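Local coordinates for glucose-1-phosphate uridylyltransferase (Sphingomonas elodea, PDB 2UX8), which probably catalyses the formation of UDP-glucose and diphosphate from UTP and alpha-D-glucose 1-phosphate, the sugar phosphate bound in this crystal, at residues Thr10-Arg15 with Gly131-Ala136; Asp142-Gln147 with Gly259-Cys264; Lys152-Ala157 with Arg215-Pro220; Ile182-Gln187 with Ala206-Ser211; Gly189-Val194 with His253-Gln258. All coordinates share one frame; numbering follows the deposited sequence.

Contact 1: Thr10-Arg15 with Gly131-Ala136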
# COMPACT_ATOMS: atom_id res chain seq x y z
N THR C 10 2.39 -34.37 -26.15
CA THR C 10 3.59 -34.57 -25.36
C THR C 10 3.19 -34.21 -23.92
O THR C 10 2.01 -34.07 -23.61
CB THR C 10 4.68 -33.58 -25.84
OG1 THR C 10 4.99 -33.86 -27.21
CG2 THR C 10 5.94 -33.67 -25.00
N ILE C 11 4.18 -34.10 -23.04
CA ILE C 11 3.93 -33.70 -21.66
C ILE C 11 4.93 -32.59 -21.47
O ILE C 11 6.09 -32.72 -21.87
CB ILE C 11 4.20 -34.83 -20.66
CG1 ILE C 11 3.15 -35.92 -20.83
CG2 ILE C 11 4.17 -34.29 -19.23
CD1 ILE C 11 3.35 -37.11 -19.90
N LYS C 12 4.47 -31.49 -20.89
CA LYS C 12 5.33 -30.34 -20.70
C LYS C 12 6.17 -30.44 -19.45
O LYS C 12 5.90 -31.25 -18.56
CB LYS C 12 4.50 -29.07 -20.66
CG LYS C 12 3.75 -28.77 -21.94
CD LYS C 12 3.02 -27.46 -21.79
CE LYS C 12 2.17 -27.10 -22.99
NZ LYS C 12 1.38 -25.86 -22.71
N PRO C 13 7.21 -29.62 -19.39
CA PRO C 13 8.12 -29.59 -18.24
C PRO C 13 7.46 -28.78 -17.14
O PRO C 13 6.44 -28.13 -17.38
CB PRO C 13 9.35 -28.90 -18.82
CG PRO C 13 8.75 -27.91 -19.77
CD PRO C 13 7.67 -28.71 -20.46
N LEU C 14 7.98 -28.84 -15.92
CA LEU C 14 7.39 -28.02 -14.89
C LEU C 14 8.30 -26.85 -14.62
O LEU C 14 9.34 -26.96 -13.96
CB LEU C 14 7.10 -28.77 -13.60
CG LEU C 14 8.20 -29.51 -12.89
CD1 LEU C 14 7.84 -29.64 -11.44
CD2 LEU C 14 8.36 -30.85 -13.53
N ARG C 15 7.90 -25.73 -15.19
CA ARG C 15 8.60 -24.49 -15.06
C ARG C 15 7.71 -23.68 -14.13
O ARG C 15 7.83 -22.46 -14.06
CB ARG C 15 8.71 -23.82 -16.43
CG ARG C 15 7.51 -24.11 -17.34
CD ARG C 15 7.32 -23.04 -18.42
NE ARG C 15 5.95 -23.00 -18.92
CZ ARG C 15 5.42 -21.96 -19.57
NH1 ARG C 15 6.15 -20.88 -19.81
NH2 ARG C 15 4.15 -22.00 -19.98
N GLY C 131 -2.17 -23.86 -16.91
CA GLY C 131 -2.56 -24.42 -18.19
C GLY C 131 -2.53 -25.92 -18.27
O GLY C 131 -3.08 -26.59 -17.40
N ASP C 132 -1.94 -26.46 -19.33
CA ASP C 132 -1.83 -27.91 -19.44
C ASP C 132 -0.38 -28.23 -19.11
O ASP C 132 0.37 -28.69 -19.96
CB ASP C 132 -2.13 -28.42 -20.84
CG ASP C 132 -2.65 -29.86 -20.84
OD1 ASP C 132 -2.34 -30.60 -21.78
OD2 ASP C 132 -3.38 -30.24 -19.89
N GLU C 133 0.02 -27.97 -17.88
CA GLU C 133 1.40 -28.22 -17.47
C GLU C 133 1.40 -28.77 -16.07
O GLU C 133 0.48 -28.52 -15.31
CB GLU C 133 2.21 -26.91 -17.46
CG GLU C 133 2.40 -26.25 -18.81
CD GLU C 133 3.51 -25.19 -18.82
OE1 GLU C 133 4.62 -25.47 -18.32
OE2 GLU C 133 3.27 -24.09 -19.36
N PRO C 134 2.42 -29.56 -15.74
CA PRO C 134 2.48 -30.10 -14.38
C PRO C 134 2.94 -28.91 -13.52
O PRO C 134 3.58 -28.00 -14.03
CB PRO C 134 3.54 -31.20 -14.51
CG PRO C 134 4.39 -30.73 -15.65
CD PRO C 134 3.39 -30.22 -16.62
N PHE C 135 2.58 -28.89 -12.25
CA PHE C 135 2.98 -27.76 -11.42
C PHE C 135 3.34 -28.17 -10.00
O PHE C 135 2.94 -29.24 -9.55
CB PHE C 135 1.85 -26.72 -11.41
CG PHE C 135 0.55 -27.25 -10.87
CD1 PHE C 135 0.17 -26.98 -9.56
CD2 PHE C 135 -0.26 -28.06 -11.65
CE1 PHE C 135 -1.02 -27.52 -9.04
CE2 PHE C 135 -1.43 -28.60 -11.15
CZ PHE C 135 -1.82 -28.32 -9.83
N ALA C 136 4.09 -27.32 -9.32
CA ALA C 136 4.50 -27.56 -7.94
C ALA C 136 3.67 -26.66 -7.01
O ALA C 136 3.08 -25.68 -7.45
CB ALA C 136 5.98 -27.25 -7.78
O HOH W 1 4.65 -25.91 -15.17

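Contact 2: Asp142-Gln147 with Gly259-Cys264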
# COMPACT_ATOMS: atom_id res chain seq x y z
N ASP C 142 5.93 -24.56 6.08
CA ASP C 142 6.70 -25.78 6.25
C ASP C 142 8.14 -25.47 5.82
O ASP C 142 8.49 -25.55 4.64
CB ASP C 142 6.10 -26.92 5.43
CG ASP C 142 4.98 -27.63 6.18
OD1 ASP C 142 4.11 -28.26 5.53
OD2 ASP C 142 4.97 -27.56 7.42
N PHE C 143 8.94 -25.07 6.81
CA PHE C 143 10.33 -24.73 6.60
C PHE C 143 11.11 -26.04 6.44
O PHE C 143 11.22 -26.84 7.38
CB PHE C 143 10.82 -23.91 7.80
CG PHE C 143 12.20 -23.39 7.66
CD1 PHE C 143 12.49 -22.36 6.77
CD2 PHE C 143 13.26 -23.99 8.35
CE1 PHE C 143 13.80 -21.94 6.57
CE2 PHE C 143 14.57 -23.58 8.15
CZ PHE C 143 14.84 -22.55 7.26
N MET C 144 11.62 -26.27 5.24
CA MET C 144 12.36 -27.48 4.94
C MET C 144 13.86 -27.22 4.94
O MET C 144 14.42 -26.66 4.00
CB MET C 144 11.92 -28.05 3.59
CG MET C 144 10.41 -28.24 3.48
SD MET C 144 9.74 -29.35 4.74
CE MET C 144 9.70 -30.90 3.82
N PHE C 145 14.51 -27.66 6.01
CA PHE C 145 15.94 -27.46 6.16
C PHE C 145 16.78 -28.67 5.71
O PHE C 145 16.65 -29.76 6.26
CB PHE C 145 16.24 -27.15 7.63
CG PHE C 145 17.57 -26.51 7.86
CD1 PHE C 145 18.06 -25.57 6.97
CD2 PHE C 145 18.31 -26.81 8.99
CE1 PHE C 145 19.26 -24.94 7.20
CE2 PHE C 145 19.51 -26.19 9.24
CZ PHE C 145 20.00 -25.25 8.34
N GLY C 146 17.63 -28.46 4.71
CA GLY C 146 18.47 -29.54 4.23
C GLY C 146 18.99 -29.29 2.83
O GLY C 146 18.54 -28.37 2.15
N GLN C 147 19.97 -30.08 2.40
CA GLN C 147 20.52 -29.93 1.05
C GLN C 147 20.50 -31.29 0.40
O GLN C 147 20.95 -32.26 0.99
CB GLN C 147 21.96 -29.42 1.05
CG GLN C 147 22.49 -28.83 2.34
CD GLN C 147 23.79 -28.07 2.12
OE1 GLN C 147 24.73 -28.58 1.51
NE2 GLN C 147 23.85 -26.84 2.63
N GLY C 259 16.39 -34.35 5.32
CA GLY C 259 16.67 -33.15 6.09
C GLY C 259 15.59 -33.06 7.14
O GLY C 259 14.82 -34.01 7.31
N THR C 260 15.52 -31.95 7.86
CA THR C 260 14.48 -31.81 8.86
C THR C 260 13.52 -30.68 8.53
O THR C 260 13.90 -29.64 7.96
CB THR C 260 15.06 -31.62 10.27
OG1 THR C 260 16.06 -30.60 10.23
CG2 THR C 260 15.68 -32.91 10.77
N ARG C 261 12.27 -30.90 8.88
CA ARG C 261 11.24 -29.93 8.61
C ARG C 261 10.78 -29.27 9.89
O ARG C 261 10.59 -29.92 10.90
CB ARG C 261 10.07 -30.63 7.92
CG ARG C 261 8.79 -29.84 7.87
CD ARG C 261 7.70 -30.66 8.50
NE ARG C 261 6.41 -30.00 8.50
CZ ARG C 261 5.38 -30.40 9.24
NH1 ARG C 261 5.50 -31.47 10.02
NH2 ARG C 261 4.23 -29.73 9.21
N TYR C 262 10.63 -27.95 9.86
CA TYR C 262 10.18 -27.23 11.02
C TYR C 262 8.83 -26.60 10.71
O TYR C 262 8.67 -25.92 9.71
CB TYR C 262 11.18 -26.14 11.41
CG TYR C 262 12.52 -26.69 11.81
CD1 TYR C 262 13.47 -27.02 10.84
CD2 TYR C 262 12.83 -26.93 13.15
CE1 TYR C 262 14.69 -27.59 11.19
CE2 TYR C 262 14.05 -27.50 13.52
CZ TYR C 262 14.98 -27.82 12.53
OH TYR C 262 16.18 -28.40 12.88
N ASP C 263 7.87 -26.86 11.57
CA ASP C 263 6.54 -26.33 11.39
C ASP C 263 6.47 -24.89 11.91
O ASP C 263 6.14 -24.66 13.07
CB ASP C 263 5.52 -27.21 12.12
CG ASP C 263 4.08 -26.83 11.81
OD1 ASP C 263 3.86 -25.95 10.95
OD2 ASP C 263 3.17 -27.43 12.42
N CYS C 264 6.80 -23.93 11.06
CA CYS C 264 6.74 -22.54 11.46
C CYS C 264 5.30 -22.08 11.51
O CYS C 264 5.01 -20.89 11.57
CB CYS C 264 7.55 -21.69 10.49
SG CYS C 264 9.29 -22.09 10.64

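Contact 3: Lys152-Ala157 with Arg215-Pro220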
# COMPACT_ATOMS: atom_id res chain seq x y z
N LYS C 152 13.92 -29.89 -4.82
CA LYS C 152 14.92 -30.46 -5.72
C LYS C 152 14.95 -31.98 -5.54
O LYS C 152 14.97 -32.71 -6.53
CB LYS C 152 16.31 -29.87 -5.45
CG LYS C 152 17.38 -30.44 -6.37
CD LYS C 152 17.03 -30.18 -7.84
CE LYS C 152 17.77 -31.11 -8.80
NZ LYS C 152 19.24 -30.99 -8.69
N GLN C 153 14.95 -32.45 -4.30
CA GLN C 153 14.95 -33.89 -4.06
C GLN C 153 13.73 -34.50 -4.72
O GLN C 153 13.80 -35.57 -5.32
CB GLN C 153 14.92 -34.18 -2.56
CG GLN C 153 16.11 -33.61 -1.81
CD GLN C 153 16.16 -34.02 -0.36
OE1 GLN C 153 16.91 -33.45 0.43
NE2 GLN C 153 15.39 -35.03 0.00
N MET C 154 12.61 -33.80 -4.62
CA MET C 154 11.36 -34.27 -5.20
C MET C 154 11.36 -34.30 -6.71
O MET C 154 10.85 -35.25 -7.32
CB MET C 154 10.19 -33.41 -4.71
CG MET C 154 9.67 -33.85 -3.36
SD MET C 154 8.29 -32.86 -2.81
CE MET C 154 6.96 -33.55 -3.74
N VAL C 155 11.92 -33.26 -7.32
CA VAL C 155 11.97 -33.20 -8.77
C VAL C 155 12.90 -34.31 -9.28
O VAL C 155 12.68 -34.89 -10.35
CB VAL C 155 12.46 -31.80 -9.26
CG1 VAL C 155 13.90 -31.60 -8.90
CG2 VAL C 155 12.28 -31.67 -10.74
N ASP C 156 13.93 -34.62 -8.50
CA ASP C 156 14.87 -35.68 -8.85
C ASP C 156 14.11 -37.00 -9.01
O ASP C 156 14.37 -37.77 -9.94
CB ASP C 156 15.93 -35.83 -7.76
CG ASP C 156 17.06 -34.84 -7.90
OD1 ASP C 156 17.82 -34.63 -6.93
OD2 ASP C 156 17.20 -34.26 -9.00
N ALA C 157 13.19 -37.25 -8.09
CA ALA C 157 12.38 -38.46 -8.13
C ALA C 157 11.32 -38.34 -9.21
O ALA C 157 10.86 -39.35 -9.74
CB ALA C 157 11.71 -38.70 -6.79
N ARG C 215 4.55 -29.80 0.30
CA ARG C 215 5.40 -29.81 -0.90
C ARG C 215 4.73 -30.77 -1.90
O ARG C 215 4.58 -31.96 -1.61
CB ARG C 215 6.81 -30.29 -0.53
CG ARG C 215 7.92 -29.24 -0.65
CD ARG C 215 7.54 -27.93 0.00
NE ARG C 215 8.68 -27.09 0.36
CZ ARG C 215 8.60 -26.11 1.26
NH1 ARG C 215 7.45 -25.88 1.86
NH2 ARG C 215 9.67 -25.40 1.60
N TYR C 216 4.30 -30.24 -3.04
CA TYR C 216 3.62 -31.05 -4.06
C TYR C 216 4.13 -30.82 -5.48
O TYR C 216 4.65 -29.76 -5.83
CB TYR C 216 2.12 -30.76 -4.10
CG TYR C 216 1.36 -30.71 -2.79
CD1 TYR C 216 1.63 -29.74 -1.82
CD2 TYR C 216 0.29 -31.58 -2.55
CE1 TYR C 216 0.87 -29.64 -0.66
CE2 TYR C 216 -0.47 -31.49 -1.39
CZ TYR C 216 -0.18 -30.51 -0.46
OH TYR C 216 -0.96 -30.42 0.67
N ILE C 217 3.94 -31.85 -6.30
CA ILE C 217 4.25 -31.81 -7.72
C ILE C 217 3.04 -32.51 -8.31
O ILE C 217 2.88 -33.71 -8.14
CB ILE C 217 5.49 -32.60 -8.09
CG1 ILE C 217 6.73 -31.84 -7.62
CG2 ILE C 217 5.52 -32.81 -9.60
CD1 ILE C 217 8.04 -32.43 -8.11
N LEU C 218 2.18 -31.75 -8.98
CA LEU C 218 0.96 -32.32 -9.52
C LEU C 218 0.80 -32.22 -11.02
O LEU C 218 1.37 -31.35 -11.67
CB LEU C 218 -0.23 -31.63 -8.85
CG LEU C 218 -0.17 -31.80 -7.35
CD1 LEU C 218 -1.05 -30.77 -6.71
CD2 LEU C 218 -0.59 -33.23 -6.96
N GLN C 219 -0.00 -33.13 -11.57
CA GLN C 219 -0.27 -33.15 -13.00
C GLN C 219 -1.48 -32.28 -13.27
O GLN C 219 -2.38 -32.18 -12.44
CB GLN C 219 -0.50 -34.58 -13.48
CG GLN C 219 0.74 -35.45 -13.36
CD GLN C 219 1.89 -34.90 -14.18
OE1 GLN C 219 3.03 -34.85 -13.72
NE2 GLN C 219 1.60 -34.49 -15.40
N PRO C 220 -1.52 -31.66 -14.45
CA PRO C 220 -2.62 -30.78 -14.86
C PRO C 220 -4.03 -31.35 -14.69
O PRO C 220 -4.99 -30.59 -14.57
CB PRO C 220 -2.27 -30.45 -16.32
CG PRO C 220 -1.45 -31.63 -16.76
CD PRO C 220 -0.57 -31.86 -15.56

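Contact 4: Ile182-Gln187 with Ala206-Ser211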
# COMPACT_ATOMS: atom_id res chain seq x y z
N ILE C 182 -1.77 -40.72 4.39
CA ILE C 182 -1.54 -41.61 3.26
C ILE C 182 -1.70 -43.08 3.62
O ILE C 182 -1.34 -43.51 4.72
CB ILE C 182 -0.12 -41.42 2.72
CG1 ILE C 182 0.09 -39.97 2.28
CG2 ILE C 182 0.13 -42.40 1.58
CD1 ILE C 182 1.53 -39.63 1.93
N THR C 183 -2.25 -43.84 2.68
CA THR C 183 -2.41 -45.28 2.82
C THR C 183 -1.25 -45.77 1.96
O THR C 183 -1.34 -45.78 0.73
CB THR C 183 -3.76 -45.74 2.24
OG1 THR C 183 -4.82 -45.08 2.94
CG2 THR C 183 -3.92 -47.24 2.38
N PRO C 184 -0.14 -46.18 2.59
CA PRO C 184 1.07 -46.65 1.91
C PRO C 184 1.03 -47.98 1.18
O PRO C 184 0.33 -48.91 1.57
CB PRO C 184 2.09 -46.68 3.03
CG PRO C 184 1.28 -47.18 4.16
CD PRO C 184 -0.01 -46.37 4.05
N GLY C 185 1.82 -48.04 0.11
CA GLY C 185 1.94 -49.24 -0.70
C GLY C 185 3.40 -49.63 -0.68
O GLY C 185 4.04 -49.60 0.37
N THR C 186 3.94 -49.98 -1.84
CA THR C 186 5.34 -50.40 -1.95
C THR C 186 6.35 -49.27 -1.65
O THR C 186 6.15 -48.14 -2.09
CB THR C 186 5.64 -50.92 -3.38
OG1 THR C 186 4.62 -51.84 -3.79
CG2 THR C 186 6.99 -51.62 -3.43
N GLN C 187 7.42 -49.59 -0.92
CA GLN C 187 8.45 -48.60 -0.63
C GLN C 187 9.65 -48.95 -1.49
O GLN C 187 10.03 -50.10 -1.57
CB GLN C 187 8.90 -48.64 0.83
CG GLN C 187 7.80 -48.52 1.85
CD GLN C 187 8.35 -48.55 3.26
OE1 GLN C 187 8.92 -47.57 3.74
NE2 GLN C 187 8.23 -49.70 3.93
N ALA C 206 -7.17 -43.50 11.67
CA ALA C 206 -5.99 -43.19 10.88
C ALA C 206 -5.46 -44.43 10.15
O ALA C 206 -4.97 -45.37 10.77
CB ALA C 206 -4.89 -42.63 11.78
N PRO C 207 -5.55 -44.45 8.81
CA PRO C 207 -5.06 -45.59 8.03
C PRO C 207 -3.58 -45.89 8.30
O PRO C 207 -3.13 -47.02 8.10
CB PRO C 207 -5.30 -45.14 6.59
CG PRO C 207 -6.56 -44.34 6.71
CD PRO C 207 -6.30 -43.51 7.95
N SER C 208 -2.84 -44.87 8.72
CA SER C 208 -1.42 -45.01 9.01
C SER C 208 -0.89 -43.77 9.71
O SER C 208 -1.65 -43.00 10.30
CB SER C 208 -0.61 -45.24 7.73
OG SER C 208 -0.47 -44.03 6.99
N ASN C 209 0.42 -43.56 9.61
CA ASN C 209 1.05 -42.42 10.24
C ASN C 209 1.72 -41.43 9.28
O ASN C 209 1.99 -40.30 9.67
CB ASN C 209 2.08 -42.88 11.27
CG ASN C 209 1.45 -43.39 12.55
OD1 ASN C 209 0.90 -44.50 12.59
ND2 ASN C 209 1.52 -42.58 13.59
N LEU C 210 1.99 -41.84 8.04
CA LEU C 210 2.65 -40.90 7.14
C LEU C 210 1.68 -39.88 6.55
O LEU C 210 0.78 -40.19 5.77
CB LEU C 210 3.44 -41.61 6.03
CG LEU C 210 2.79 -42.19 4.79
CD1 LEU C 210 3.88 -42.48 3.77
CD2 LEU C 210 2.01 -43.44 5.13
N SER C 211 1.89 -38.63 6.97
CA SER C 211 1.07 -37.50 6.57
C SER C 211 1.61 -36.77 5.36
O SER C 211 2.73 -37.02 4.91
CB SER C 211 0.97 -36.53 7.75
OG SER C 211 2.26 -36.22 8.23

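Contact 5: Gly189-Val194 with His253-Gln258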
# COMPACT_ATOMS: atom_id res chain seq x y z
N GLY C 189 12.99 -47.27 -1.43
CA GLY C 189 13.99 -46.34 -0.95
C GLY C 189 13.36 -45.13 -0.29
O GLY C 189 12.86 -45.20 0.83
N VAL C 190 13.36 -44.01 -1.01
CA VAL C 190 12.81 -42.75 -0.52
C VAL C 190 11.34 -42.60 -0.93
O VAL C 190 10.58 -41.85 -0.30
CB VAL C 190 13.65 -41.57 -1.07
CG1 VAL C 190 12.76 -40.49 -1.67
CG2 VAL C 190 14.52 -41.01 0.04
N LEU C 191 10.95 -43.31 -1.97
CA LEU C 191 9.59 -43.26 -2.46
C LEU C 191 8.73 -44.28 -1.76
O LEU C 191 9.23 -45.26 -1.21
CB LEU C 191 9.56 -43.54 -3.96
CG LEU C 191 10.27 -42.49 -4.80
CD1 LEU C 191 10.36 -42.93 -6.26
CD2 LEU C 191 9.52 -41.18 -4.67
N THR C 192 7.43 -44.04 -1.79
CA THR C 192 6.48 -44.93 -1.17
C THR C 192 5.12 -44.68 -1.83
O THR C 192 4.61 -43.57 -1.80
CB THR C 192 6.45 -44.71 0.38
OG1 THR C 192 5.10 -44.71 0.84
CG2 THR C 192 7.14 -43.40 0.76
N GLU C 193 4.57 -45.72 -2.45
CA GLU C 193 3.29 -45.62 -3.14
C GLU C 193 2.13 -45.17 -2.27
O GLU C 193 1.96 -45.65 -1.15
CB GLU C 193 2.95 -46.98 -3.76
CG GLU C 193 3.62 -47.25 -5.09
CD GLU C 193 3.59 -48.72 -5.47
OE1 GLU C 193 2.67 -49.44 -5.02
OE2 GLU C 193 4.49 -49.15 -6.22
N VAL C 194 1.33 -44.25 -2.79
CA VAL C 194 0.16 -43.76 -2.07
C VAL C 194 -1.03 -44.49 -2.67
O VAL C 194 -1.37 -44.30 -3.84
CB VAL C 194 -0.02 -42.22 -2.23
CG1 VAL C 194 0.25 -41.83 -3.64
CG2 VAL C 194 -1.44 -41.80 -1.85
N HIS C 253 3.40 -41.03 -5.68
CA HIS C 253 4.33 -41.41 -4.63
C HIS C 253 4.56 -40.36 -3.55
O HIS C 253 4.40 -39.16 -3.78
CB HIS C 253 5.67 -41.76 -5.25
CG HIS C 253 5.59 -42.77 -6.34
ND1 HIS C 253 5.39 -44.11 -6.09
CD2 HIS C 253 5.63 -42.64 -7.68
CE1 HIS C 253 5.33 -44.76 -7.23
NE2 HIS C 253 5.47 -43.89 -8.22
N GLY C 254 4.94 -40.85 -2.38
CA GLY C 254 5.24 -39.98 -1.27
C GLY C 254 6.75 -39.93 -1.22
O GLY C 254 7.41 -40.96 -1.41
N VAL C 255 7.31 -38.75 -0.99
CA VAL C 255 8.75 -38.60 -0.91
C VAL C 255 9.17 -38.20 0.49
O VAL C 255 8.60 -37.29 1.08
CB VAL C 255 9.24 -37.53 -1.89
CG1 VAL C 255 10.75 -37.46 -1.87
CG2 VAL C 255 8.73 -37.84 -3.29
N THR C 256 10.16 -38.89 1.05
CA THR C 256 10.63 -38.55 2.37
C THR C 256 11.85 -37.64 2.19
O THR C 256 12.76 -37.93 1.42
CB THR C 256 10.98 -39.80 3.21
OG1 THR C 256 11.87 -40.63 2.47
CG2 THR C 256 9.72 -40.58 3.52
N PHE C 257 11.83 -36.53 2.91
CA PHE C 257 12.86 -35.51 2.83
C PHE C 257 14.15 -35.83 3.57
O PHE C 257 14.13 -36.22 4.74
CB PHE C 257 12.27 -34.19 3.32
CG PHE C 257 13.23 -33.04 3.31
CD1 PHE C 257 13.96 -32.74 2.16
CD2 PHE C 257 13.38 -32.25 4.44
CE1 PHE C 257 14.83 -31.65 2.14
CE2 PHE C 257 14.24 -31.16 4.44
CZ PHE C 257 14.97 -30.85 3.28
N GLN C 258 15.27 -35.64 2.89
CA GLN C 258 16.59 -35.86 3.46
C GLN C 258 16.98 -34.56 4.16
O GLN C 258 17.78 -33.77 3.64
CB GLN C 258 17.59 -36.16 2.35
CG GLN C 258 17.05 -37.10 1.32
CD GLN C 258 17.31 -38.54 1.67
OE1 GLN C 258 18.16 -39.18 1.06
NE2 GLN C 258 16.59 -39.06 2.66

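Contact 1: Thr10-Arg15 with Gly131-Ala136
A salt bridge joins R15 to E133 across this contact. The arginine presents its NE and NH2 edge to the carboxylate, and the two flat groups lie almost in one plane, 3° apart. R15 NE gives E133 OE1 a nearly straight bond of 2.9 Å (167°) on the syn lone pair, while NH2 faces OE2 to complete a side-on salt bridge. E133 OE2 has a second cationic partner in K16, which should favour the ionised acid. K12 NZ adds positive charge 4.2 Å from E133 OE2, beyond salt-bridge range.

A water links the backbones to this pair: it donates to P134 O at 2.6 Å and to E133 OE1 at 3.2 Å, and weakly accepts from R15 N.

Apolar contact runs alongside. The extended K12 chain crosses E133 at about a right angle, with K12 CD 3.3 Å from E133 CG. L14 CB meets P134 CG at 3.9 Å, and both residues reach Y158 of helix 150-161.

The first segment leads into strand 16-21 and the second runs into the start of strand 135-138, its parallel neighbour in the central sheet. Such side-by-side entry of parallel strands is characteristic of the Rossmann-like core of GT-A nucleotidyltransferases.

Contact 2: Asp142-Gln147 with Gly259-Cys264
D142 and R261 meet with their planes far from parallel: carboxylate and guanidinium are 75° apart, and a single oxygen takes both bonds. R261 NH2 donates to D142 OD2 at 2.9 Å, on the syn side, whereas R261 NE reaches D142 OD2 at 3.0 Å from above the carboxylate plane. Both nitrogens approach from the same face of the carboxylate, and the oxygen lies in the guanidinium plane. A bend at chi2 of R261 (-124°) helps to carry the group forward along its own strand, toward D263 and the acid opposite it. D263 CB lies against one guanidinium face, while D263 OD1 is held by G265 N.

On the same face of this antiparallel ladder, M144 is bent at its second and third torsions, and its SD rests against R261 CG at 3.3 Å. The other side is aromatic. Y262 CD1 comes to the edge of the F143 ring, 3.9 Å from F143 CD2, and Y262 in turn receives F145 CB at its own edge. C264 SG sits 3.7 Å from F143 CB and approaches the ring obliquely. Helix 267-279 packs against F143, Y262 and C264.

Between these layers, F143 with Y262 and F145 with T260 form antiparallel hydrogen-bonded pairs; Y262 N to F143 O is 2.8 Å and nearly straight (170°). The two-stranded ribbon thereby places D142, whose OD1 takes G214 N and makes a weak hydrogen bond to O6 of glucose 1-phosphate, in the sugar-binding pocket.

Contact 3: Lys152-Ala157 with Arg215-Pro220
R215 meets M154 with its CB, while its polar end is held elsewhere: NH2 forms a salt bridge with E54, and NH1 makes a weak hydrogen bond to L139 O. The root of the side chain packs on the helix, while the guanidinium leads away from it. This is helix-on-sheet packing in the alpha/beta core of a GT-A nucleotidyltransferase. Helix 150-161 lies over strand 215-218, with the short segment axes 9.4 Å apart and their directions differing by 30°.

No hydrogen bond crosses between the segments, and the contact rests on van der Waals packing. I217 aims its CD1 at the helix backbone, ending 4.1 Å from M154 CB and 4.0 Å from V155 N; Y158, one turn farther along the helix, also packs on I217. Alternation along the strand sends Y216 to the other side, where its side chain touches the bound glucose 1-phosphate. The helix therefore backs a strand whose far face lines the ligand pocket.

M154 runs straight to its sulfur (chi2 -179°) and then turns at chi3 (79°), crossing R215 at about a right angle. Its SD lies 3.7 Å from R215 CB, and the terminal CE rests 3.6 Å from R215 O.

Contact 4: Ile182-Gln187 with Ala206-Ser211
I182 opens the contact with its backbone and side chain together. Its N donates to L210 O at 2.9 Å, a bond of 161° that runs close to the direction of the acceptor's C=O. Its carbonyl is turned to S208, whose OG donates to I182 O; the modelled separation is very short, and at this resolution the exact length deserves little weight. The same OG also receives a weak bond from L210 N, so the serine hydroxyl joins the strand to the turn that precedes L210.

Beyond the backbone, the I182 side chain crosses that of L210 at about a right angle, I182 CB approaching L210 CG to 3.7 Å. V194 of the adjacent strand 191-198 and I166 of strand 164-170 also pack against I182, which makes this the buried end of the contact.

T183 is more peripheral: its OG1 lies 3.7 Å from P207 CB, an approach of a hydroxyl to a ring carbon. P184 returns to L210. The leucine's chi1 of 80° sets CG between the backbone N and the carbonyl carbon, and from there CD2 extends over the proline ring, reaching P184 CD at 3.7 Å. P184 CD also faces S208 OG at 3.8 Å.

The loop from P207 to N209 is thus fastened beside strand 181-188 just where strand 210-213 begins. G180, two residues before I182, and V212, directly after S211, bind glucose 1-phosphate, and the arrangement is consistent with a loop-to-strand junction in the mixed sheet of the GT-A-type domain, beside the sugar site.

Contact 5: Gly189-Val194 with His253-Gln258
T192 O receives G254 N in a bond 2.8 Å long and 161° at the hydrogen, with the donor tilted 27° from the carbonyl plane. V190 O is gripped twice by T256: N and OG1 both lie 3.3 Å from V190 O. The hydroxyl uses a lone pair in the carbonyl plane, while the amide comes in tilted from it. A chi1 of 53° puts T256 OG1 between its own N and carbonyl carbon, from where it can share the acceptor with the amide. The return bond from T192 N to G254 O is weak.

These bonds join strands 191-198 and 252-256, antiparallel neighbours in the mixed central sheet of the GT-A-type domain. Strand 252-256 also pairs with 164-170 in the same sheet.

E193 and H253 form a non-hydrogen-bonded pair, their side chains side by side and pointing the same way. E193 CG meets the imidazole at its edge, 3.7 Å from H253 CE1. Farther along that face, L191 CD2 packs on V255 CG2 at 3.7 Å, and V190 CG1 touches the other branch, V255 CG1, at 3.6 Å. At the margin, V190 CG2 reaches Q258 NE2 at 3.9 Å.

Overall arrangement
Four of the contacts share the central mixed sheet. Contacts 1 and 3 have centres about 11 Å apart and meet on neighbouring strands, where F135 O and L218 N, 2.7 Å apart, are probably hydrogen-bonded. Contacts 4 and 5, with centres about 10 Å apart, join through strands 181-188 and 191-198; G185 N and E193 O are 2.7 Å apart there. Contact 3 connects these pairs, since M154 packs near V255 of contact 5. Contact 2 is a separate ribbon touching contacts 3 and 5 through R215 and F257. The D142 side chain is about 3 Å from glucose 1-phosphate, that of Y216 about 4 Å, that of S211 about 5 Å and that of V194 about 11 Å.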